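Local coordinates for protein malate synthase (Haloferax volcanii, PDB 3OYZ) that catalyses the magnesium-dependent Claisen condensation of acetyl-CoA with glyoxylate to give malyl-CoA, which it then hydrolyses to malate in the glyoxylate cycle, at residues A[184-189]-A[223-228]. Residues are numbered along the deposited sequence; the frame is centred on the assembly and turned at random.
Sequences FLLVDG and AGCVAV. With PYR (pyruvic acid), chain C.
Leu185, Leu186 and Val187 pair in parallel register with Val226, Ala227 and Val228, joining adjacent strands of the TIM barrel; helix 210-223 forms part of the crossover between them. The short strand axes come within 4.8 Å at an angle of 27°. Four backbone hydrogen bonds run back and forth: Val226 N to Phe184 O, Leu186 N to Val226 O (N-H···O angle 164°), Val228 N to Leu186 O and Asp188 N to Val228 O, the last at 2.9 Å.

The closest apolar side-chain contact is on the face where Leu185, Val187 and Val228 pack against Phe14 of strand 13-18 and Val226 meets Arg198 of a second subunit. With Leu185 CG anti to its carbonyl carbon and CD1 anti to CA (chi2 172°), CD2 is the branch turned to the other strand, 3.6 Å from Val226 CB and 3.9 Å from Val228 CG2. Val187 and Val228 lie side by side, their CG1 methyls 3.9 Å apart. On the other face Leu186 leans back toward Cys225, CG to CB 3.8 Å, and packs on Thr216 and Ala220 of the covering helix.

Contact thins at both ends. Gly224, exposed and with positive phi, closes helix 210-223 in a Schellman motif and, like Gly189, does not touch the opposing segment. Asp188, held through its N, hydrogen-bonds by OD1 to Thr216 OG1. Gly189 sits at the N-cap position before helix 190-197, in the pyruvate pocket at the C-terminal end of the strand, as is usual for active sites of this fold; its C lies 3.0 Å from OXT of pyruvate.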
loop_
_atom_site.group_PDB
_atom_site.type_symbol
_atom_site.label_atom_id
_atom_site.label_comp_id
_atom_site.label_asym_id
_atom_site.label_seq_id
_atom_site.Cartn_x
_atom_site.Cartn_y
_atom_site.Cartn_z
ATOM N N PHE A 184 -14.820 3.275 -17.624
ATOM C CA PHE A 184 -15.648 2.141 -17.160
ATOM C C PHE A 184 -14.777 1.256 -16.277
ATOM O O PHE A 184 -14.922 1.319 -15.068
ATOM C CB PHE A 184 -16.257 1.381 -18.361
ATOM C CG PHE A 184 -17.069 0.160 -17.958
ATOM C CD1 PHE A 184 -17.764 0.138 -16.754
ATOM C CD2 PHE A 184 -17.097 -0.981 -18.777
ATOM C CE1 PHE A 184 -18.476 -1.003 -16.292
ATOM C CE2 PHE A 184 -17.814 -2.140 -18.344
ATOM C CZ PHE A 184 -18.488 -2.146 -17.128
ATOM N N LEU A 185 -13.883 0.449 -16.826
ATOM C CA LEU A 185 -13.167 -0.457 -15.935
ATOM C C LEU A 185 -11.708 0.037 -15.797
ATOM O O LEU A 185 -11.074 0.546 -16.768
ATOM C CB LEU A 185 -13.040 -1.891 -16.515
ATOM C CG LEU A 185 -14.397 -2.489 -16.951
ATOM C CD1 LEU A 185 -14.140 -3.800 -17.682
ATOM C CD2 LEU A 185 -15.106 -2.831 -15.652
ATOM N N LEU A 186 -11.196 -0.199 -14.595
ATOM C CA LEU A 186 -9.768 -0.007 -14.349
ATOM C C LEU A 186 -9.278 -1.407 -14.089
ATOM O O LEU A 186 -9.672 -2.042 -13.088
ATOM C CB LEU A 186 -9.543 0.831 -13.071
ATOM C CG LEU A 186 -10.273 2.189 -13.117
ATOM C CD1 LEU A 186 -9.996 2.913 -11.712
ATOM C CD2 LEU A 186 -9.824 2.964 -14.404
ATOM N N VAL A 187 -8.382 -1.878 -14.954
ATOM C CA VAL A 187 -8.092 -3.312 -14.903
ATOM C C VAL A 187 -6.622 -3.501 -14.672
ATOM O O VAL A 187 -5.864 -2.969 -15.429
ATOM C CB VAL A 187 -8.431 -4.017 -16.269
ATOM C CG1 VAL A 187 -8.221 -5.517 -16.196
ATOM C CG2 VAL A 187 -9.853 -3.703 -16.697
ATOM N N ASP A 188 -6.171 -4.234 -13.654
ATOM C CA ASP A 188 -4.737 -4.436 -13.498
ATOM C C ASP A 188 -4.142 -5.341 -14.572
ATOM O O ASP A 188 -4.775 -6.343 -14.937
ATOM C CB ASP A 188 -4.433 -5.032 -12.134
ATOM C CG ASP A 188 -4.632 -3.998 -11.040
ATOM O OD1 ASP A 188 -4.476 -2.820 -11.411
ATOM O OD2 ASP A 188 -4.992 -4.320 -9.915
ATOM N N GLY A 189 -2.925 -5.007 -14.997
ATOM C CA GLY A 189 -2.188 -5.855 -15.900
ATOM C C GLY A 189 -0.903 -6.284 -15.239
ATOM O O GLY A 189 0.133 -5.738 -15.533
ATOM N N ALA A 223 -13.553 7.149 -8.085
ATOM C CA ALA A 223 -13.891 7.812 -9.354
ATOM C C ALA A 223 -15.206 7.295 -9.998
ATOM O O ALA A 223 -15.525 7.685 -11.139
ATOM C CB ALA A 223 -12.745 7.615 -10.353
ATOM N N GLY A 224 -15.917 6.372 -9.342
ATOM C CA GLY A 224 -17.077 5.739 -10.011
ATOM C C GLY A 224 -16.777 4.745 -11.143
ATOM O O GLY A 224 -17.569 4.640 -12.077
ATOM N N CYS A 225 -15.693 3.976 -11.074
ATOM C CA CYS A 225 -15.276 2.999 -12.104
ATOM C C CYS A 225 -15.424 1.625 -11.454
ATOM O O CYS A 225 -15.834 1.566 -10.288
ATOM C CB CYS A 225 -13.830 3.261 -12.569
ATOM S SG CYS A 225 -13.727 4.770 -13.503
ATOM N N VAL A 226 -15.090 0.548 -12.148
ATOM C CA VAL A 226 -15.164 -0.791 -11.552
ATOM C C VAL A 226 -13.785 -1.408 -11.663
ATOM O O VAL A 226 -13.263 -1.372 -12.782
ATOM C CB VAL A 226 -16.149 -1.626 -12.386
ATOM C CG1 VAL A 226 -16.187 -3.107 -11.863
ATOM C CG2 VAL A 226 -17.475 -0.953 -12.239
ATOM N N ALA A 227 -13.267 -2.020 -10.589
ATOM C CA ALA A 227 -11.893 -2.532 -10.520
ATOM C C ALA A 227 -11.938 -4.017 -10.897
ATOM O O ALA A 227 -12.829 -4.706 -10.406
ATOM C CB ALA A 227 -11.326 -2.428 -9.085
ATOM N N VAL A 228 -11.017 -4.502 -11.733
ATOM C CA VAL A 228 -10.888 -5.894 -12.186
ATOM C C VAL A 228 -9.416 -6.253 -12.036
ATOM O O VAL A 228 -8.530 -5.520 -12.438
ATOM C CB VAL A 228 -11.276 -6.014 -13.727
ATOM C CG1 VAL A 228 -11.100 -7.430 -14.313
ATOM C CG2 VAL A 228 -12.706 -5.461 -13.978
HETATM C C PYR C . -0.753 -7.715 -18.668
HETATM O O PYR C . 0.206 -6.996 -19.110
HETATM O OXT PYR C . -0.737 -8.272 -17.510
HETATM C CA PYR C . -1.910 -7.760 -19.448
HETATM O O3 PYR C . -1.975 -7.087 -20.562
HETATM C CB PYR C . -3.100 -8.506 -18.970
#